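Local coordinates for adapter protein MecA 2 (Bacillus subtilis, PDB 3JTN) that targets unfolded and aggregated proteins, and the competence factor ComK, to the ClpC protease, which its C-terminal domain, the part present here, contacts, at residues 3-16 against 53-67. Numbering follows the deposited sequence.
Sequences IIYQFHSFEDIIQL and VAVLAEYGNPTTLTI
Tyr-5 is clamped between helix 53-59 and the chain that leaves it, its two flat faces each taking an aliphatic C-H. Leu-56 CB sits 3.7 Å from the ring centroid over one face; Pro-62 CA lies over the opposite face at 4.0 Å, both CH-pi contacts. Leu-56, branched at its end, divides its methyls, CD1 pressing on Ile-3 CG2 at a tight 3.2 Å and CD2 meeting Leu-16 CD2. Beside it Tyr-59, its CG anti to the carbonyl carbon (chi1 -67°), lays its ring on helix 10-16, with Leu-16 CA 3.5 Å from the centroid. Gly-60, adding no side-chain bulk, lets its CA approach Phe-7 CD1 to 3.5 Å.

The margin at Asn-61 and Pro-62 faces solvent and is held more sparsely. Gln-6 and Asn-61 form one hydrogen-bonded antiparallel pair, Gln-6 N to Asn-61 O (2.7 Å) and Asn-61 N to Gln-6 O (2.9 Å); beyond it a water bridges Ile-4 O and Thr-63 N. Thr-63 suits both needs: its methyl CG2 packs on Ile-4 CG2 (3.5 Å), while OG1 accepts from Leu-65 N in an ST turn.

The short, weakly bonded strand 61-62 edges the antiparallel sheet beside strand 3-7, which pairs on its other side with strand 36-41, while helices 10-22 and 49-59 pack together, Leu-16 also reaching Leu-39.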
ATOM      1  N   ILE A   3       2.924  -0.407   8.655  1.00 57.35           N
ATOM      2  CA  ILE A   3       3.512  -0.759   7.372  1.00 47.64           C
ATOM      3  C   ILE A   3       3.276   0.324   6.334  1.00 45.30           C
ATOM      4  O   ILE A   3       2.135   0.694   6.072  1.00 43.32           O
ATOM      5  CB  ILE A   3       2.900  -2.037   6.815  1.00 42.29           C
ATOM      6  CG1 ILE A   3       2.646  -3.042   7.923  1.00 42.22           C
ATOM      7  CG2 ILE A   3       3.782  -2.627   5.719  1.00 39.84           C
ATOM      8  CD1 ILE A   3       2.203  -4.392   7.408  1.00 42.02           C
ATOM      9  N   ILE A   4       4.354   0.805   5.725  1.00 43.69           N
ATOM     10  CA  ILE A   4       4.260   1.768   4.644  1.00 37.41           C
ATOM     11  C   ILE A   4       5.367   1.459   3.661  1.00 37.30           C
ATOM     12  O   ILE A   4       6.544   1.425   4.029  1.00 37.57           O
ATOM     13  CB  ILE A   4       4.467   3.211   5.136  1.00 37.71           C
ATOM     14  CG1 ILE A   4       3.579   3.507   6.343  1.00 41.12           C
ATOM     15  CG2 ILE A   4       4.183   4.200   4.026  1.00 33.30           C
ATOM     16  CD1 ILE A   4       3.695   4.937   6.863  1.00 43.36           C
ATOM     17  N   TYR A   5       4.996   1.233   2.407  1.00 34.78           N
ATOM     18  CA  TYR A   5       5.992   1.034   1.374  1.00 35.18           C
ATOM     19  C   TYR A   5       5.907   2.156   0.366  1.00 34.35           C
ATOM     20  O   TYR A   5       4.825   2.662   0.097  1.00 35.10           O
ATOM     21  CB  TYR A   5       5.819  -0.334   0.704  1.00 33.39           C
ATOM     22  CG  TYR A   5       6.734  -1.371   1.304  1.00 36.83           C
ATOM     23  CD1 TYR A   5       7.591  -2.118   0.507  1.00 35.00           C
ATOM     24  CD2 TYR A   5       6.771  -1.574   2.677  1.00 42.24           C
ATOM     25  CE1 TYR A   5       8.438  -3.053   1.056  1.00 39.21           C
ATOM     26  CE2 TYR A   5       7.620  -2.510   3.241  1.00 43.76           C
ATOM     27  CZ  TYR A   5       8.457  -3.241   2.425  1.00 46.35           C
ATOM     28  OH  TYR A   5       9.306  -4.180   2.969  1.00 53.74           O
ATOM     29  N   GLN A   6       7.051   2.581  -0.154  1.00 33.47           N
ATOM     30  CA  GLN A   6       7.043   3.507  -1.265  1.00 34.89           C
ATOM     31  C   GLN A   6       7.101   2.679  -2.533  1.00 41.27           C
ATOM     32  O   GLN A   6       7.542   1.528  -2.519  1.00 44.15           O
ATOM     33  CB  GLN A   6       8.207   4.496  -1.184  1.00 36.73           C
ATOM     34  CG  GLN A   6       9.588   3.900  -1.264  1.00 41.85           C
ATOM     35  CD  GLN A   6      10.662   4.949  -1.032  1.00 47.73           C
ATOM     36  OE1 GLN A   6      11.724   4.659  -0.479  1.00 51.44           O
ATOM     37  NE2 GLN A   6      10.381   6.183  -1.432  1.00 47.82           N
ATOM     38  N   PHE A   7       6.644   3.259  -3.628  1.00 44.30           N
ATOM     39  CA  PHE A   7       6.549   2.514  -4.870  1.00 44.84           C
ATOM     40  C   PHE A   7       7.143   3.295  -6.025  1.00 50.01           C
ATOM     41  O   PHE A   7       7.052   4.520  -6.071  1.00 52.92           O
ATOM     42  CB  PHE A   7       5.099   2.099  -5.129  1.00 38.85           C
ATOM     43  CG  PHE A   7       4.596   1.093  -4.141  1.00 38.71           C
ATOM     44  CD1 PHE A   7       4.741  -0.267  -4.382  1.00 37.17           C
ATOM     45  CD2 PHE A   7       4.029   1.502  -2.944  1.00 37.08           C
ATOM     46  CE1 PHE A   7       4.308  -1.193  -3.458  1.00 37.00           C
ATOM     47  CE2 PHE A   7       3.591   0.578  -2.017  1.00 36.34           C
ATOM     48  CZ  PHE A   7       3.727  -0.766  -2.267  1.00 37.24           C
ATOM     49  N   HIS A   8       7.802   2.583  -6.930  1.00 51.90           N
ATOM     50  CA  HIS A   8       8.432   3.233  -8.058  1.00 54.39           C
ATOM     51  C   HIS A   8       7.355   3.953  -8.863  1.00 49.22           C
ATOM     52  O   HIS A   8       7.455   5.153  -9.118  1.00 50.89           O
ATOM     53  CB  HIS A   8       9.179   2.214  -8.912  1.00 59.37           C
ATOM     54  CG  HIS A   8       9.642   2.764 -10.220  1.00 64.96           C
ATOM     55  ND1 HIS A   8      10.525   3.817 -10.308  1.00 67.46           N
ATOM     56  CD2 HIS A   8       9.333   2.419 -11.491  1.00 68.18           C
ATOM     57  CE1 HIS A   8      10.745   4.096 -11.581  1.00 70.41           C
ATOM     58  NE2 HIS A   8      10.035   3.262 -12.319  1.00 71.57           N
ATOM     59  N   SER A   9       6.315   3.217  -9.240  1.00 45.11           N
ATOM     60  CA  SER A   9       5.179   3.808  -9.935  1.00 48.14           C
ATOM     61  C   SER A   9       3.867   3.284  -9.377  1.00 50.46           C
ATOM     62  O   SER A   9       3.843   2.264  -8.691  1.00 51.39           O
ATOM     63  CB  SER A   9       5.254   3.522 -11.437  1.00 46.16           C
ATOM     64  OG  SER A   9       5.360   2.136 -11.678  1.00 42.54           O
ATOM     65  N   PHE A  10       2.774   3.983  -9.675  1.00 49.38           N
ATOM     66  CA  PHE A  10       1.460   3.551  -9.221  1.00 44.97           C
ATOM     67  C   PHE A  10       1.111   2.167  -9.773  1.00 41.40           C
ATOM     68  O   PHE A  10       0.301   1.443  -9.198  1.00 37.50           O
ATOM     69  CB  PHE A  10       0.376   4.561  -9.610  1.00 45.88           C
ATOM     70  CG  PHE A  10      -0.982   4.210  -9.074  1.00 46.56           C
ATOM     71  CD1 PHE A  10      -1.352   4.581  -7.794  1.00 45.46           C
ATOM     72  CD2 PHE A  10      -1.871   3.467  -9.832  1.00 48.43           C
ATOM     73  CE1 PHE A  10      -2.588   4.238  -7.291  1.00 43.11           C
ATOM     74  CE2 PHE A  10      -3.112   3.121  -9.329  1.00 46.92           C
ATOM     75  CZ  PHE A  10      -3.468   3.506  -8.060  1.00 43.89           C
ATOM     76  N   GLU A  11       1.726   1.795 -10.889  1.00 38.61           N
ATOM     77  CA  GLU A  11       1.493   0.476 -11.461  1.00 41.57           C
ATOM     78  C   GLU A  11       1.977  -0.647 -10.541  1.00 37.66           C
ATOM     79  O   GLU A  11       1.386  -1.725 -10.514  1.00 37.20           O
ATOM     80  CB  GLU A  11       2.127   0.353 -12.850  1.00 45.22           C
ATOM     81  CG  GLU A  11       1.269   0.937 -13.957  1.00 52.37           C
ATOM     82  CD  GLU A  11       1.910   0.798 -15.324  1.00 59.13           C
ATOM     83  OE1 GLU A  11       3.150   0.645 -15.393  1.00 62.82           O
ATOM     84  OE2 GLU A  11       1.175   0.844 -16.332  1.00 63.12           O
ATOM     85  N   ASP A  12       3.050  -0.406  -9.796  1.00 36.59           N
ATOM     86  CA  ASP A  12       3.537  -1.418  -8.865  1.00 34.82           C
ATOM     87  C   ASP A  12       2.497  -1.623  -7.772  1.00 29.46           C
ATOM     88  O   ASP A  12       2.396  -2.702  -7.191  1.00 28.07           O
ATOM     89  CB  ASP A  12       4.891  -1.016  -8.274  1.00 40.58           C
ATOM     90  CG  ASP A  12       6.022  -1.067  -9.302  1.00 46.99           C
ATOM     91  OD1 ASP A  12       6.157  -2.108  -9.989  1.00 53.98           O
ATOM     92  OD2 ASP A  12       6.780  -0.076  -9.419  1.00 44.35           O
ATOM     93  N   ILE A  13       1.707  -0.586  -7.507  1.00 28.78           N
ATOM     94  CA  ILE A  13       0.623  -0.702  -6.536  1.00 27.54           C
ATOM     95  C   ILE A  13      -0.541  -1.425  -7.171  1.00 30.40           C
ATOM     96  O   ILE A  13      -1.226  -2.186  -6.508  1.00 29.55           O
ATOM     97  CB  ILE A  13       0.171   0.667  -5.977  1.00 26.62           C
ATOM     98  CG1 ILE A  13       1.337   1.372  -5.267  1.00 25.53           C
ATOM     99  CG2 ILE A  13      -0.981   0.497  -4.978  1.00 28.24           C
ATOM    100  CD1 ILE A  13       0.913   2.650  -4.517  1.00 23.47           C
ATOM    101  N   ILE A  14      -0.762  -1.224  -8.468  1.00 34.67           N
ATOM    102  CA  ILE A  14      -1.864  -1.926  -9.120  1.00 32.11           C
ATOM    103  C   ILE A  14      -1.562  -3.412  -9.137  1.00 33.00           C
ATOM    104  O   ILE A  14      -2.404  -4.242  -8.796  1.00 34.70           O
ATOM    105  CB  ILE A  14      -2.129  -1.405 -10.536  1.00 32.39           C
ATOM    106  CG1 ILE A  14      -2.896  -0.084 -10.466  1.00 34.91           C
ATOM    107  CG2 ILE A  14      -2.937  -2.419 -11.333  1.00 30.28           C
ATOM    108  CD1 ILE A  14      -2.831   0.724 -11.730  1.00 38.88           C
ATOM    109  N   GLN A  15      -0.335  -3.733  -9.512  1.00 30.68           N
ATOM    110  CA  GLN A  15       0.134  -5.100  -9.562  1.00 25.05           C
ATOM    111  C   GLN A  15       0.130  -5.733  -8.167  1.00 29.48           C
ATOM    112  O   GLN A  15      -0.420  -6.808  -7.945  1.00 29.83           O
ATOM    113  CB  GLN A  15       1.543  -5.084 -10.138  1.00 30.71           C
ATOM    114  CG  GLN A  15       1.567  -4.876 -11.651  1.00 39.49           C
ATOM    115  CD  GLN A  15       2.960  -4.605 -12.196  1.00 46.13           C
ATOM    116  OE1 GLN A  15       3.824  -4.069 -11.499  1.00 46.08           O
ATOM    117  NE2 GLN A  15       3.179  -4.960 -13.459  1.00 52.81           N
ATOM    118  N   LEU A  16       0.759  -5.056  -7.219  1.00 29.71           N
ATOM    119  CA  LEU A  16       0.679  -5.460  -5.827  1.00 27.65           C
ATOM    120  C   LEU A  16      -0.744  -5.812  -5.427  1.00 27.66           C
ATOM    121  O   LEU A  16      -0.986  -6.815  -4.759  1.00 31.85           O
ATOM    122  CB  LEU A  16       1.184  -4.321  -4.947  1.00 26.40           C
ATOM    123  CG  LEU A  16       0.847  -4.413  -3.467  1.00 27.51           C
ATOM    124  CD1 LEU A  16       1.562  -5.586  -2.839  1.00 27.08           C
ATOM    125  CD2 LEU A  16       1.260  -3.125  -2.798  1.00 24.54           C
ATOM    126  N   VAL A  53       4.705  -7.871   4.442  1.00 36.87           N
ATOM    127  CA  VAL A  53       5.879  -7.090   4.059  1.00 39.64           C
ATOM    128  C   VAL A  53       6.665  -7.798   2.970  1.00 39.42           C
ATOM    129  O   VAL A  53       7.035  -7.188   1.971  1.00 39.78           O
ATOM    130  CB  VAL A  53       6.809  -6.812   5.259  1.00 41.80           C
ATOM    131  CG1 VAL A  53       8.243  -6.598   4.794  1.00 39.25           C
ATOM    132  CG2 VAL A  53       6.310  -5.607   6.032  1.00 44.76           C
ATOM    133  N   ALA A  54       6.927  -9.086   3.171  1.00 40.07           N
ATOM    134  CA  ALA A  54       7.630  -9.876   2.175  1.00 38.25           C
ATOM    135  C   ALA A  54       7.015  -9.651   0.803  1.00 42.59           C
ATOM    136  O   ALA A  54       7.735  -9.422  -0.168  1.00 48.20           O
ATOM    137  CB  ALA A  54       7.605 -11.355   2.543  1.00 37.72           C
ATOM    138  N   VAL A  55       5.687  -9.700   0.712  1.00 40.97           N
ATOM    139  CA  VAL A  55       5.052  -9.489  -0.584  1.00 40.22           C
ATOM    140  C   VAL A  55       5.128  -8.024  -0.975  1.00 41.33           C
ATOM    141  O   VAL A  55       5.265  -7.707  -2.156  1.00 39.22           O
ATOM    142  CB  VAL A  55       3.583  -9.988  -0.665  1.00 43.59           C
ATOM    143  CG1 VAL A  55       3.326 -11.108   0.340  1.00 45.30           C
ATOM    144  CG2 VAL A  55       2.616  -8.854  -0.465  1.00 42.86           C
ATOM    145  N   LEU A  56       5.051  -7.129   0.010  1.00 42.03           N
ATOM    146  CA  LEU A  56       5.154  -5.699  -0.267  1.00 40.41           C
ATOM    147  C   LEU A  56       6.477  -5.379  -0.942  1.00 39.43           C
ATOM    148  O   LEU A  56       6.520  -4.572  -1.873  1.00 36.30           O
ATOM    149  CB  LEU A  56       5.044  -4.878   1.012  1.00 39.92           C
ATOM    150  CG  LEU A  56       3.642  -4.569   1.514  1.00 40.05           C
ATOM    151  CD1 LEU A  56       3.736  -3.528   2.612  1.00 36.40           C
ATOM    152  CD2 LEU A  56       2.768  -4.080   0.377  1.00 37.94           C
ATOM    153  N   ALA A  57       7.543  -6.020  -0.458  1.00 41.13           N
ATOM    154  CA  ALA A  57       8.908  -5.807  -0.949  1.00 42.44           C
ATOM    155  C   ALA A  57       9.095  -6.222  -2.402  1.00 44.93           C
ATOM    156  O   ALA A  57      10.003  -5.730  -3.084  1.00 47.15           O
ATOM    157  CB  ALA A  57       9.911  -6.538  -0.069  1.00 39.94           C
ATOM    158  N   GLU A  58       8.252  -7.139  -2.866  1.00 44.04           N
ATOM    159  CA  GLU A  58       8.291  -7.564  -4.260  1.00 42.89           C
ATOM    160  C   GLU A  58       7.878  -6.412  -5.154  1.00 39.38           C
ATOM    161  O   GLU A  58       8.282  -6.334  -6.305  1.00 41.71           O
ATOM    162  CB  GLU A  58       7.348  -8.746  -4.496  1.00 47.98           C
ATOM    163  CG  GLU A  58       7.792 -10.069  -3.874  1.00 57.10           C
ATOM    164  CD  GLU A  58       6.675 -11.110  -3.862  1.00 63.96           C
ATOM    165  OE1 GLU A  58       5.507 -10.741  -4.136  1.00 65.47           O
ATOM    166  OE2 GLU A  58       6.960 -12.295  -3.572  1.00 66.26           O
ATOM    167  N   TYR A  59       7.058  -5.509  -4.627  1.00 37.67           N
ATOM    168  CA  TYR A  59       6.484  -4.455  -5.458  1.00 33.77           C
ATOM    169  C   TYR A  59       6.992  -3.055  -5.132  1.00 33.86           C
ATOM    170  O   TYR A  59       7.004  -2.173  -5.986  1.00 31.97           O
ATOM    171  CB  TYR A  59       4.965  -4.502  -5.370  1.00 35.02           C
ATOM    172  CG  TYR A  59       4.379  -5.747  -5.985  1.00 38.30           C
ATOM    173  CD1 TYR A  59       4.134  -5.813  -7.349  1.00 43.26           C
ATOM    174  CD2 TYR A  59       4.076  -6.853  -5.206  1.00 39.06           C
ATOM    175  CE1 TYR A  59       3.597  -6.957  -7.929  1.00 46.92           C
ATOM    176  CE2 TYR A  59       3.531  -7.999  -5.771  1.00 43.74           C
ATOM    177  CZ  TYR A  59       3.294  -8.043  -7.137  1.00 46.99           C
ATOM    178  OH  TYR A  59       2.751  -9.168  -7.715  1.00 49.65           O
ATOM    179  N   GLY A  60       7.412  -2.852  -3.891  1.00 34.76           N
ATOM    180  CA  GLY A  60       7.862  -1.547  -3.476  1.00 33.24           C
ATOM    181  C   GLY A  60       9.034  -1.666  -2.532  1.00 35.74           C
ATOM    182  O   GLY A  60       9.540  -2.759  -2.276  1.00 37.45           O
ATOM    183  N   ASN A  61       9.463  -0.527  -2.012  1.00 31.73           N
ATOM    184  CA  ASN A  61      10.583  -0.489  -1.107  1.00 36.39           C
ATOM    185  C   ASN A  61      10.156   0.150   0.207  1.00 33.64           C
ATOM    186  O   ASN A  61       9.236   0.956   0.229  1.00 33.51           O
ATOM    187  CB  ASN A  61      11.743   0.274  -1.741  1.00 43.60           C
ATOM    188  CG  ASN A  61      12.414  -0.515  -2.851  1.00 49.42           C
ATOM    189  OD1 ASN A  61      13.377  -1.249  -2.612  1.00 55.04           O
ATOM    190  ND2 ASN A  61      11.895  -0.389  -4.066  1.00 49.51           N
ATOM    191  N   PRO A  62      10.813  -0.231   1.304  1.00 32.91           N
ATOM    192  CA  PRO A  62      10.427   0.354   2.584  1.00 35.10           C
ATOM    193  C   PRO A  62      10.617   1.863   2.477  1.00 37.86           C
ATOM    194  O   PRO A  62      11.275   2.368   1.555  1.00 36.40           O
ATOM    195  CB  PRO A  62      11.439  -0.237   3.571  1.00 38.79           C
ATOM    196  CG  PRO A  62      12.127  -1.353   2.837  1.00 39.29           C
ATOM    197  CD  PRO A  62      12.064  -0.995   1.387  1.00 33.07           C
ATOM    198  N   THR A  63      10.025   2.586   3.406  1.00 36.59           N
ATOM    199  CA  THR A  63      10.197   4.022   3.447  1.00 35.12           C
ATOM    200  C   THR A  63      10.384   4.362   4.909  1.00 37.10           C
ATOM    201  O   THR A  63       9.861   3.660   5.774  1.00 35.50           O
ATOM    202  CB  THR A  63       8.967   4.738   2.853  1.00 32.42           C
ATOM    203  OG1 THR A  63       9.087   6.154   3.026  1.00 35.29           O
ATOM    204  CG2 THR A  63       7.694   4.247   3.524  1.00 32.31           C
ATOM    205  N   THR A  64      11.150   5.411   5.197  1.00 41.33           N
ATOM    206  CA  THR A  64      11.319   5.853   6.577  1.00 46.51           C
ATOM    207  C   THR A  64      10.219   6.841   6.942  1.00 50.77           C
ATOM    208  O   THR A  64      10.117   7.280   8.087  1.00 55.31           O
ATOM    209  CB  THR A  64      12.696   6.502   6.819  1.00 47.70           C
ATOM    210  OG1 THR A  64      12.792   7.717   6.065  1.00 43.05           O
ATOM    211  CG2 THR A  64      13.825   5.546   6.420  1.00 47.26           C
ATOM    212  N   LEU A  65       9.391   7.183   5.962  1.00 50.86           N
ATOM    213  CA  LEU A  65       8.315   8.135   6.195  1.00 53.30           C
ATOM    214  C   LEU A  65       7.468   7.715   7.383  1.00 51.45           C
ATOM    215  O   LEU A  65       7.460   6.555   7.765  1.00 48.72           O
ATOM    216  CB  LEU A  65       7.439   8.283   4.954  1.00 54.39           C
ATOM    217  CG  LEU A  65       7.764   9.486   4.071  1.00 58.73           C
ATOM    218  CD1 LEU A  65       9.214   9.453   3.623  1.00 59.90           C
ATOM    219  CD2 LEU A  65       6.835   9.503   2.887  1.00 59.12           C
ATOM    220  N   THR A  66       6.780   8.675   7.986  1.00 51.36           N
ATOM    221  CA  THR A  66       5.768   8.360   8.975  1.00 46.00           C
ATOM    222  C   THR A  66       4.413   8.463   8.293  1.00 40.53           C
ATOM    223  O   THR A  66       4.292   9.089   7.230  1.00 37.64           O
ATOM    224  CB  THR A  66       5.849   9.312  10.170  1.00 51.37           C
ATOM    225  OG1 THR A  66       5.561  10.652   9.742  1.00 52.40           O
ATOM    226  CG2 THR A  66       7.243   9.272  10.756  1.00 54.63           C
ATOM    227  N   ILE A  67       3.395   7.831   8.871  1.00 42.31           N
ATOM    228  CA  ILE A  67       2.037   7.987   8.351  1.00 42.03           C
ATOM    229  C   ILE A  67       1.597   9.413   8.639  1.00 39.97           C
ATOM    230  O   ILE A  67       0.750   9.965   7.937  1.00 39.60           O
ATOM    231  CB  ILE A  67       1.040   7.010   9.004  1.00 45.78           C
ATOM    232  CG1 ILE A  67      -0.302   7.034   8.266  1.00 47.60           C
ATOM    233  CG2 ILE A  67       0.838   7.352  10.477  1.00 46.99           C
ATOM    234  CD1 ILE A  67      -0.320   6.211   6.993  1.00 47.76           C
TER
HETATM  235  O   HOH W   1       8.931   0.880   5.495  1.00 39.87           O